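Local coordinates for chromatin structure-remodeling complex subunit RSC2 (Saccharomyces cerevisiae, PDB 4BB7), which belongs to the ATP-dependent RSC complex, which remodels and positions nucleosomes in transcription regulation, and is represented here by its histone H3-binding BAH domain, at residues 110-115 with 166-171; 66-71 with 89-94; 72-77 with 203-208. All coordinates share one frame; numbering follows the deposited sequence.

Interaction 1 (110-115 with 166-171)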
loop_
_atom_site.group_PDB
_atom_site.type_symbol
_atom_site.label_atom_id
_atom_site.label_comp_id
_atom_site.label_asym_id
_atom_site.label_seq_id
_atom_site.Cartn_x
_atom_site.Cartn_y
_atom_site.Cartn_z
ATOM N N THR A 110 32.041 0.534 -0.335
ATOM C CA THR A 110 33.145 1.348 -0.830
ATOM C C THR A 110 33.589 2.377 0.214
ATOM O O THR A 110 34.773 2.688 0.326
ATOM C CB THR A 110 32.782 2.050 -2.151
ATOM O OG1 THR A 110 32.150 1.114 -3.035
ATOM C CG2 THR A 110 34.028 2.607 -2.818
ATOM N N ARG A 111 32.630 2.885 0.986
ATOM C CA ARG A 111 32.915 3.829 2.066
ATOM C C ARG A 111 33.546 3.145 3.288
ATOM O O ARG A 111 34.615 3.552 3.755
ATOM C CB ARG A 111 31.638 4.575 2.463
ATOM C CG ARG A 111 31.756 5.438 3.706
ATOM C CD ARG A 111 30.429 6.128 4.002
ATOM N NE ARG A 111 30.458 6.878 5.255
ATOM C CZ ARG A 111 29.408 7.042 6.055
ATOM N NH1 ARG A 111 28.238 6.504 5.738
ATOM N NH2 ARG A 111 29.532 7.739 7.176
ATOM N N TYR A 112 32.889 2.106 3.798
ATOM C CA TYR A 112 33.423 1.332 4.920
ATOM C C TYR A 112 34.815 0.798 4.574
ATOM O O TYR A 112 35.593 0.415 5.451
ATOM C CB TYR A 112 32.485 0.169 5.261
ATOM C CG TYR A 112 32.668 -0.396 6.652
ATOM C CD1 TYR A 112 33.325 0.326 7.639
ATOM C CD2 TYR A 112 32.187 -1.660 6.978
ATOM C CE1 TYR A 112 33.493 -0.190 8.913
ATOM C CE2 TYR A 112 32.348 -2.188 8.252
ATOM C CZ TYR A 112 33.002 -1.447 9.214
ATOM O OH TYR A 112 33.167 -1.963 10.479
ATOM N N GLN A 113 35.116 0.780 3.281
ATOM C CA GLN A 113 36.394 0.280 2.792
ATOM C C GLN A 113 37.511 1.273 3.098
ATOM O O GLN A 113 38.638 0.883 3.404
ATOM C CB GLN A 113 36.304 0.035 1.283
ATOM C CG GLN A 113 37.219 -1.054 0.767
ATOM C CD GLN A 113 37.093 -1.249 -0.730
ATOM O OE1 GLN A 113 36.302 -0.573 -1.389
ATOM N NE2 GLN A 113 37.875 -2.177 -1.277
ATOM N N ARG A 114 37.181 2.560 3.022
ATOM C CA ARG A 114 38.151 3.632 3.211
ATOM C C ARG A 114 38.280 4.036 4.672
ATOM O O ARG A 114 39.344 4.470 5.110
ATOM C CB ARG A 114 37.751 4.861 2.391
ATOM C CG ARG A 114 37.786 4.671 0.883
ATOM C CD ARG A 114 36.511 5.199 0.241
ATOM N NE ARG A 114 36.008 6.391 0.920
ATOM C CZ ARG A 114 34.863 6.996 0.618
ATOM N NH1 ARG A 114 34.096 6.522 -0.356
ATOM N NH2 ARG A 114 34.482 8.072 1.293
ATOM N N GLY A 115 37.191 3.910 5.421
ATOM C CA GLY A 115 37.197 4.308 6.815
ATOM C C GLY A 115 35.915 3.968 7.545
ATOM O O GLY A 115 35.226 3.008 7.202
ATOM N N ARG A 166 42.743 -1.390 5.593
ATOM C CA ARG A 166 41.661 -2.230 6.086
ATOM C C ARG A 166 41.297 -3.325 5.096
ATOM O O ARG A 166 41.126 -3.070 3.908
ATOM C CB ARG A 166 40.426 -1.388 6.414
ATOM C CG ARG A 166 39.137 -2.191 6.491
ATOM C CD ARG A 166 38.033 -1.392 7.152
ATOM N NE ARG A 166 38.204 -1.329 8.601
ATOM C CZ ARG A 166 37.603 -0.441 9.383
ATOM N NH1 ARG A 166 36.795 0.468 8.852
ATOM N NH2 ARG A 166 37.815 -0.458 10.691
ATOM N N LYS A 167 41.180 -4.547 5.597
ATOM C CA LYS A 167 40.761 -5.676 4.779
ATOM C C LYS A 167 39.531 -6.327 5.404
ATOM O O LYS A 167 39.207 -6.062 6.558
ATOM C CB LYS A 167 41.907 -6.682 4.633
ATOM C CG LYS A 167 43.201 -6.033 4.162
ATOM C CD LYS A 167 44.274 -7.048 3.807
ATOM C CE LYS A 167 45.495 -6.350 3.224
ATOM N NZ LYS A 167 46.483 -7.319 2.685
ATOM N N PHE A 168 38.846 -7.171 4.641
ATOM C CA PHE A 168 37.614 -7.791 5.112
ATOM C C PHE A 168 37.687 -9.314 5.102
ATOM O O PHE A 168 38.134 -9.918 4.128
ATOM C CB PHE A 168 36.433 -7.346 4.251
ATOM C CG PHE A 168 36.143 -5.878 4.328
ATOM C CD1 PHE A 168 36.972 -4.961 3.706
ATOM C CD2 PHE A 168 35.029 -5.417 5.008
ATOM C CE1 PHE A 168 36.706 -3.610 3.774
ATOM C CE2 PHE A 168 34.755 -4.066 5.076
ATOM C CZ PHE A 168 35.594 -3.161 4.457
ATOM N N PHE A 169 37.246 -9.932 6.193
ATOM C CA PHE A 169 37.024 -11.367 6.200
ATOM C C PHE A 169 35.687 -11.624 5.531
ATOM O O PHE A 169 34.684 -11.003 5.884
ATOM C CB PHE A 169 36.977 -11.915 7.628
ATOM C CG PHE A 169 38.305 -11.921 8.330
ATOM C CD1 PHE A 169 39.199 -12.961 8.139
ATOM C CD2 PHE A 169 38.648 -10.900 9.201
ATOM C CE1 PHE A 169 40.415 -12.978 8.791
ATOM C CE2 PHE A 169 39.862 -10.910 9.856
ATOM C CZ PHE A 169 40.747 -11.952 9.651
ATOM N N LYS A 170 35.675 -12.524 4.555
ATOM C CA LYS A 170 34.433 -12.971 3.942
ATOM C C LYS A 170 34.092 -14.330 4.538
ATOM O O LYS A 170 34.982 -15.048 4.988
ATOM C CB LYS A 170 34.582 -13.076 2.422
ATOM C CG LYS A 170 34.375 -11.773 1.664
ATOM C CD LYS A 170 32.910 -11.381 1.646
ATOM C CE LYS A 170 32.596 -10.421 0.513
ATOM N NZ LYS A 170 32.579 -11.094 -0.810
ATOM N N TYR A 171 32.809 -14.677 4.546
ATOM C CA TYR A 171 32.354 -15.902 5.193
ATOM C C TYR A 171 31.489 -16.732 4.259
ATOM O O TYR A 171 30.753 -16.185 3.444
ATOM C CB TYR A 171 31.592 -15.573 6.481
ATOM C CG TYR A 171 32.408 -14.764 7.464
ATOM C CD1 TYR A 171 32.637 -13.408 7.259
ATOM C CD2 TYR A 171 32.961 -15.358 8.586
ATOM C CE1 TYR A 171 33.393 -12.664 8.152
ATOM C CE2 TYR A 171 33.717 -14.625 9.486
ATOM C CZ TYR A 171 33.929 -13.281 9.265
ATOM O OH TYR A 171 34.680 -12.557 10.162
#

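Interaction 2 (66-71 with 89-94)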
loop_
_atom_site.group_PDB
_atom_site.type_symbol
_atom_site.label_atom_id
_atom_site.label_comp_id
_atom_site.label_asym_id
_atom_site.label_seq_id
_atom_site.Cartn_x
_atom_site.Cartn_y
_atom_site.Cartn_z
ATOM N N TRP A 66 13.274 -2.643 1.799
ATOM C CA TRP A 66 13.843 -3.824 2.436
ATOM C C TRP A 66 15.259 -4.124 1.968
ATOM O O TRP A 66 15.614 -3.871 0.818
ATOM C CB TRP A 66 12.954 -5.048 2.198
ATOM C CG TRP A 66 11.693 -5.050 3.008
ATOM C CD1 TRP A 66 11.332 -4.149 3.967
ATOM C CD2 TRP A 66 10.623 -6.000 2.927
ATOM N NE1 TRP A 66 10.103 -4.480 4.490
ATOM C CE2 TRP A 66 9.648 -5.612 3.870
ATOM C CE3 TRP A 66 10.397 -7.141 2.151
ATOM C CZ2 TRP A 66 8.465 -6.324 4.057
ATOM C CZ3 TRP A 66 9.222 -7.849 2.340
ATOM C CH2 TRP A 66 8.271 -7.437 3.286
ATOM N N TYR A 67 16.061 -4.660 2.880
ATOM C CA TYR A 67 17.390 -5.161 2.562
ATOM C C TYR A 67 17.509 -6.580 3.105
ATOM O O TYR A 67 17.358 -6.803 4.304
ATOM C CB TYR A 67 18.469 -4.269 3.177
ATOM C CG TYR A 67 18.635 -2.932 2.491
ATOM C CD1 TYR A 67 17.596 -2.008 2.463
ATOM C CD2 TYR A 67 19.837 -2.584 1.889
ATOM C CE1 TYR A 67 17.744 -0.780 1.843
ATOM C CE2 TYR A 67 19.996 -1.357 1.269
ATOM C CZ TYR A 67 18.946 -0.462 1.248
ATOM O OH TYR A 67 19.103 0.755 0.632
ATOM N N TYR A 68 17.769 -7.534 2.221
ATOM C CA TYR A 68 17.826 -8.939 2.612
ATOM C C TYR A 68 19.142 -9.303 3.289
ATOM O O TYR A 68 20.166 -8.653 3.077
ATOM C CB TYR A 68 17.615 -9.846 1.396
ATOM C CG TYR A 68 16.199 -9.868 0.866
ATOM C CD1 TYR A 68 15.164 -9.257 1.565
ATOM C CD2 TYR A 68 15.895 -10.513 -0.324
ATOM C CE1 TYR A 68 13.865 -9.281 1.084
ATOM C CE2 TYR A 68 14.600 -10.543 -0.812
ATOM C CZ TYR A 68 13.589 -9.925 -0.106
ATOM O OH TYR A 68 12.300 -9.951 -0.590
ATOM N N ARG A 69 19.103 -10.344 4.113
ATOM C CA ARG A 69 20.318 -10.952 4.628
ATOM C C ARG A 69 20.633 -12.125 3.708
ATOM O O ARG A 69 19.755 -12.589 2.981
ATOM C CB ARG A 69 20.118 -11.444 6.059
ATOM C CG ARG A 69 19.544 -10.413 7.016
ATOM C CD ARG A 69 19.333 -11.037 8.385
ATOM N NE ARG A 69 18.625 -10.158 9.311
ATOM C CZ ARG A 69 19.207 -9.491 10.302
ATOM N NH1 ARG A 69 20.514 -9.595 10.499
ATOM N NH2 ARG A 69 18.482 -8.721 11.099
ATOM N N PRO A 70 21.886 -12.608 3.733
ATOM C CA PRO A 70 22.319 -13.686 2.834
ATOM C C PRO A 70 21.372 -14.887 2.836
ATOM O O PRO A 70 20.964 -15.355 1.770
ATOM C CB PRO A 70 23.679 -14.088 3.409
ATOM C CG PRO A 70 24.185 -12.842 4.068
ATOM C CD PRO A 70 22.970 -12.164 4.630
ATOM N N GLU A 71 21.028 -15.379 4.021
ATOM C CA GLU A 71 20.169 -16.556 4.138
ATOM C C GLU A 71 18.819 -16.348 3.462
ATOM O O GLU A 71 18.074 -17.302 3.240
ATOM C CB GLU A 71 19.956 -16.923 5.606
ATOM C CG GLU A 71 19.303 -15.825 6.436
ATOM C CD GLU A 71 20.313 -14.937 7.154
ATOM O OE1 GLU A 71 21.478 -14.856 6.704
ATOM O OE2 GLU A 71 19.939 -14.325 8.180
ATOM N N THR A 89 17.017 -4.453 -2.057
ATOM C CA THR A 89 15.995 -5.073 -2.893
ATOM C C THR A 89 15.057 -4.043 -3.518
ATOM O O THR A 89 15.176 -2.840 -3.277
ATOM C CB THR A 89 15.167 -6.107 -2.097
ATOM O OG1 THR A 89 14.388 -5.442 -1.095
ATOM C CG2 THR A 89 16.085 -7.119 -1.428
ATOM N N GLY A 90 14.119 -4.528 -4.321
ATOM C CA GLY A 90 13.132 -3.669 -4.940
ATOM C C GLY A 90 11.853 -3.619 -4.132
ATOM O O GLY A 90 10.819 -3.178 -4.625
ATOM N N GLN A 91 11.926 -4.067 -2.883
ATOM C CA GLN A 91 10.751 -4.132 -2.020
ATOM C C GLN A 91 10.542 -2.860 -1.201
ATOM O O GLN A 91 11.220 -2.636 -0.200
ATOM C CB GLN A 91 10.850 -5.340 -1.087
ATOM C CG GLN A 91 10.934 -6.672 -1.812
ATOM C CD GLN A 91 9.623 -7.066 -2.462
ATOM O OE1 GLN A 91 8.545 -6.693 -1.996
ATOM N NE2 GLN A 91 9.708 -7.824 -3.547
ATOM N N TYR A 92 9.602 -2.025 -1.629
ATOM C CA TYR A 92 9.214 -0.858 -0.845
ATOM C C TYR A 92 7.866 -1.134 -0.190
ATOM O O TYR A 92 6.819 -0.994 -0.818
ATOM C CB TYR A 92 9.165 0.401 -1.718
ATOM C CG TYR A 92 10.494 0.724 -2.370
ATOM C CD1 TYR A 92 10.923 0.030 -3.495
ATOM C CD2 TYR A 92 11.320 1.717 -1.862
ATOM C CE1 TYR A 92 12.137 0.314 -4.098
ATOM C CE2 TYR A 92 12.539 2.010 -2.456
ATOM C CZ TYR A 92 12.944 1.303 -3.575
ATOM O OH TYR A 92 14.154 1.585 -4.177
ATOM N N ARG A 93 7.905 -1.542 1.073
ATOM C CA ARG A 93 6.711 -2.015 1.764
ATOM C C ARG A 93 6.211 -1.028 2.810
ATOM O O ARG A 93 6.983 -0.248 3.362
ATOM C CB ARG A 93 6.985 -3.367 2.427
ATOM C CG ARG A 93 7.166 -4.529 1.459
ATOM C CD ARG A 93 5.894 -4.780 0.663
ATOM N NE ARG A 93 5.946 -6.038 -0.071
ATOM C CZ ARG A 93 5.371 -7.166 0.336
ATOM N NH1 ARG A 93 4.693 -7.196 1.473
ATOM N NH2 ARG A 93 5.471 -8.263 -0.399
ATOM N N ASP A 94 4.911 -1.077 3.079
ATOM C CA ASP A 94 4.300 -0.252 4.113
ATOM C C ASP A 94 4.193 -1.028 5.423
ATOM O O ASP A 94 3.781 -2.188 5.430
ATOM C CB ASP A 94 2.907 0.212 3.681
ATOM C CG ASP A 94 2.946 1.143 2.482
ATOM O OD1 ASP A 94 4.029 1.688 2.184
ATOM O OD2 ASP A 94 1.889 1.338 1.846
#

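Interaction 3 (72-77 with 203-208)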
loop_
_atom_site.group_PDB
_atom_site.type_symbol
_atom_site.label_atom_id
_atom_site.label_comp_id
_atom_site.label_asym_id
_atom_site.label_seq_id
_atom_site.Cartn_x
_atom_site.Cartn_y
_atom_site.Cartn_z
ATOM N N GLN A 72 18.507 -15.100 3.134
ATOM C CA GLN A 72 17.213 -14.768 2.552
ATOM C C GLN A 72 17.255 -14.651 1.031
ATOM O O GLN A 72 16.243 -14.342 0.401
ATOM C CB GLN A 72 16.670 -13.475 3.168
ATOM C CG GLN A 72 16.261 -13.610 4.630
ATOM C CD GLN A 72 15.975 -12.274 5.289
ATOM O OE1 GLN A 72 16.577 -11.252 4.945
ATOM N NE2 GLN A 72 15.053 -12.276 6.244
ATOM N N THR A 73 18.418 -14.904 0.439
ATOM C CA THR A 73 18.567 -14.770 -1.011
ATOM C C THR A 73 18.858 -16.095 -1.714
ATOM O O THR A 73 19.189 -17.102 -1.084
ATOM C CB THR A 73 19.683 -13.773 -1.384
ATOM O OG1 THR A 73 20.913 -14.180 -0.771
ATOM C CG2 THR A 73 19.331 -12.364 -0.930
ATOM N N VAL A 74 18.724 -16.077 -3.033
ATOM C CA VAL A 74 19.131 -17.198 -3.861
ATOM C C VAL A 74 20.492 -16.875 -4.471
ATOM O O VAL A 74 20.653 -15.850 -5.139
ATOM C CB VAL A 74 18.111 -17.459 -4.983
ATOM C CG1 VAL A 74 18.600 -18.564 -5.899
ATOM C CG2 VAL A 74 16.753 -17.810 -4.387
ATOM N N HIS A 75 21.470 -17.744 -4.233
ATOM C CA HIS A 75 22.831 -17.503 -4.700
ATOM C C HIS A 75 23.647 -18.785 -4.836
ATOM O O HIS A 75 23.338 -19.809 -4.219
ATOM C CB HIS A 75 23.548 -16.550 -3.745
ATOM C CG HIS A 75 23.569 -17.028 -2.328
ATOM N ND1 HIS A 75 22.579 -16.711 -1.423
ATOM C CD2 HIS A 75 24.450 -17.811 -1.664
ATOM C CE1 HIS A 75 22.854 -17.271 -0.259
ATOM N NE2 HIS A 75 23.985 -17.944 -0.379
ATOM N N ARG A 76 24.698 -18.709 -5.648
ATOM C CA ARG A 76 25.640 -19.810 -5.809
ATOM C C ARG A 76 26.139 -20.281 -4.451
ATOM O O ARG A 76 26.464 -19.476 -3.578
ATOM C CB ARG A 76 26.818 -19.379 -6.689
ATOM C CG ARG A 76 26.429 -19.067 -8.128
ATOM C CD ARG A 76 27.527 -18.321 -8.876
ATOM N NE ARG A 76 28.836 -18.956 -8.740
ATOM C CZ ARG A 76 29.842 -18.785 -9.593
ATOM N NH1 ARG A 76 29.695 -18.007 -10.657
ATOM N NH2 ARG A 76 30.996 -19.400 -9.385
ATOM N N VAL A 77 26.200 -21.594 -4.278
ATOM C CA VAL A 77 26.570 -22.183 -3.000
ATOM C C VAL A 77 27.952 -21.720 -2.540
ATOM O O VAL A 77 28.273 -21.775 -1.351
ATOM C CB VAL A 77 26.550 -23.716 -3.084
ATOM C CG1 VAL A 77 27.672 -24.208 -3.990
ATOM C CG2 VAL A 77 26.670 -24.325 -1.705
ATOM N N VAL A 203 13.518 -18.456 3.810
ATOM C CA VAL A 203 14.876 -18.903 3.526
ATOM C C VAL A 203 15.114 -18.979 2.022
ATOM O O VAL A 203 14.216 -19.337 1.259
ATOM C CB VAL A 203 15.179 -20.274 4.169
ATOM C CG1 VAL A 203 14.266 -21.342 3.599
ATOM C CG2 VAL A 203 16.643 -20.651 3.967
ATOM N N GLY A 204 16.325 -18.628 1.601
ATOM C CA GLY A 204 16.681 -18.666 0.196
ATOM C C GLY A 204 17.210 -20.030 -0.200
ATOM O O GLY A 204 17.110 -20.988 0.566
ATOM N N ALA A 205 17.777 -20.122 -1.398
ATOM C CA ALA A 205 18.303 -21.387 -1.894
ATOM C C ALA A 205 19.712 -21.224 -2.443
ATOM O O ALA A 205 20.154 -20.108 -2.728
ATOM C CB ALA A 205 17.386 -21.965 -2.961
ATOM N N VAL A 206 20.410 -22.346 -2.591
ATOM C CA VAL A 206 21.746 -22.338 -3.167
ATOM C C VAL A 206 21.848 -23.343 -4.307
ATOM O O VAL A 206 21.189 -24.381 -4.292
ATOM C CB VAL A 206 22.823 -22.645 -2.112
ATOM C CG1 VAL A 206 22.875 -21.541 -1.070
ATOM C CG2 VAL A 206 22.554 -23.986 -1.458
ATOM N N TYR A 207 22.674 -23.022 -5.297
ATOM C CA TYR A 207 22.878 -23.904 -6.437
ATOM C C TYR A 207 24.342 -23.921 -6.883
ATOM O O TYR A 207 25.158 -23.141 -6.397
ATOM C CB TYR A 207 21.964 -23.497 -7.591
ATOM C CG TYR A 207 22.216 -22.104 -8.119
ATOM C CD1 TYR A 207 21.810 -20.987 -7.404
ATOM C CD2 TYR A 207 22.847 -21.908 -9.340
ATOM C CE1 TYR A 207 22.031 -19.712 -7.883
ATOM C CE2 TYR A 207 23.071 -20.635 -9.831
ATOM C CZ TYR A 207 22.661 -19.542 -9.095
ATOM O OH TYR A 207 22.884 -18.272 -9.572
ATOM N N MET A 208 24.668 -24.813 -7.812
ATOM C CA MET A 208 26.051 -24.989 -8.250
ATOM C C MET A 208 26.321 -24.294 -9.586
ATOM O O MET A 208 25.424 -24.138 -10.412
ATOM C CB MET A 208 26.394 -26.482 -8.340
ATOM C CG MET A 208 27.841 -26.823 -7.979
ATOM S SD MET A 208 28.180 -28.600 -7.893
ATOM C CE MET A 208 27.208 -29.071 -6.465
HETATM O O HOH W 1 22.146 -16.152 -8.048
#

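Interaction 1 (110-115 with 166-171)
Tyr112 and Phe168 meet in an offset edge-to-face stack where the short helix 109-114 of the BAH domain packs against strand 166-172 of a separate mixed sheet. The ring centroids lie 5.9 Å apart with the planes at 78°, the edge of Phe168 turned toward the face of Tyr112, and CD2 of Tyr112 is 4.0 Å from CE2 of Phe168. This is the buried, closely packed part of the contact. The leading edge of the Phe168 ring also reaches the helix backbone, its CZ lying 3.7 Å from Tyr112 O, with the CA of Gln113 likewise near the ring plane. Phe109 and Tyr82 add further rings around Phe168, while Leu125 and Val127 of strand 125-128 line Tyr112.

The solvent side is made by Gln113 and Arg166, which are partly exposed. The CB of Gln113 is directed away from the strand, and its extended chain crosses Phe168 at about a right angle, with CG 4.0 Å from CE1 of that ring. Arg166 takes a longer route, its chain bent at chi3 (-76°) to carry the guanidinium to the tyrosine. The guanidinium and Tyr112 ring planes are 63° apart, with Tyr112 CZ over one face of the guanidinium and Gly115 O at its edge. Asn116 OD1 accepts a hydrogen bond from NH1 of Arg166, and that same nitrogen stands 3.4 Å from CE1 of Tyr112.

Interaction 2 (66-71 with 89-94)
In the six-stranded sheet of the BAH domain, the antiparallel strands 60-68 and 87-96 are joined around Trp66, whose N donates to Gln91 O at 2.9 Å in a nearly straight bond (169°). Its carbonyl oxygen is gripped twice by Thr89, from the backbone N at 3.3 Å and from OG1 at 2.8 Å. The hydroxyl comes from above the carbonyl plane, whereas the amide is only slightly tilted from it. The chain turns a corner at Gly90, and across this corner Gln91 N makes a weak bond back to Thr89 OG1.

With OG1 of Thr89 placed between its backbone N and carbonyl carbon (chi1 67°), the methyl CG2 is left anti to that carbon and sits over the centre of the Tyr68 ring. This CH-pi contact measures 3.5 Å from CG2 to the ring centroid. A second one covers Trp66: Arg93 CG lies over the face of the six-membered ring, 3.6 Å from its centroid. Trp66 CH2 in turn lies over one face of the guanidinium, offset toward its rim, the two planes 31° apart.

Gln91 touches both aromatics, CB 3.7 Å from Trp66 CE3 and CG near Tyr68 OH. Its OE1 accepts from Arg93 NE at 3.3 Å, which helps to hold the arginine over the indole, while NH1 of Arg93 bonds to Pro197 O. Glu134 joins two more polar ends, OE2 to Tyr68 OH and OE1 to Gln91 NE2, while Trp66 NE1 bonds to His95 NE2.

Strand 60-68 is flanked on its other side by strand 45-54, where Ile45 touches Trp66. Strand 87-96 is outermost in the sheet of this chain, and its Tyr92 packs on Pro56 of the second subunit.

Interaction 3 (72-77 with 203-208)
Tyr207 has its CG between the backbone N and the carbonyl carbon (chi1 62°), which folds the ring back over the adjacent strand: Arg76 CA lies over one face, offset toward the rim, and CE1 comes within 3.6 Å of His75 C. His75 adopts the same kind of first torsion (56°) and lies side by side with Val206, whose CG1 is 3.8 Å from His75 NE2. That imidazole is fixed at both nitrogens, ND1 donating to Thr73 OG1, which is also hydrogen-bonded to Pro70 O, and NE2 bonding to Ser173 OG.

The backbones form a small, loosely bonded parallel sheet of strands 75-76 and 206-207. His75 N donates to Ala205 O at 3.1 Å and Val77 N to Tyr207 O at 2.8 Å, but the intervening bond from Tyr207 N to His75 O is weak at 3.5 Å. Gly204 CA also approaches Thr73 O closely, at 3.2 Å.

A water accepts from Tyr207 OH at 2.7 Å and donates to Val74 O. Replacing Tyr207 with an alanine would probably uncover the backbone at His75 and Arg76 and leave this water without its hydroxyl partner. Beyond the ring, Arg76 makes a cation-pi contact with Tyr220.

How the interactions relate
Interactions 2 and 3 adjoin, with centres about 15 Å apart. Strand 60-68, an inner strand of the BAH sheet, leads through the short turn at Pro70 and Glu71 into segment 72-77 and the small parallel sheet, and Glu71 O lies 2.7 Å from Gly204 N, a probable hydrogen bond. Tyr68 CB also packs on Thr73 CG2 at 3.8 Å. Interaction 1 stands apart, its centre about 22 Å from that of interaction 2 and about 23 Å from that of interaction 3, without touching either. In sequence, interaction 1 is nested inside the long loop closed by interaction 3, whereas the segments of interactions 2 and 3 alternate along the chain.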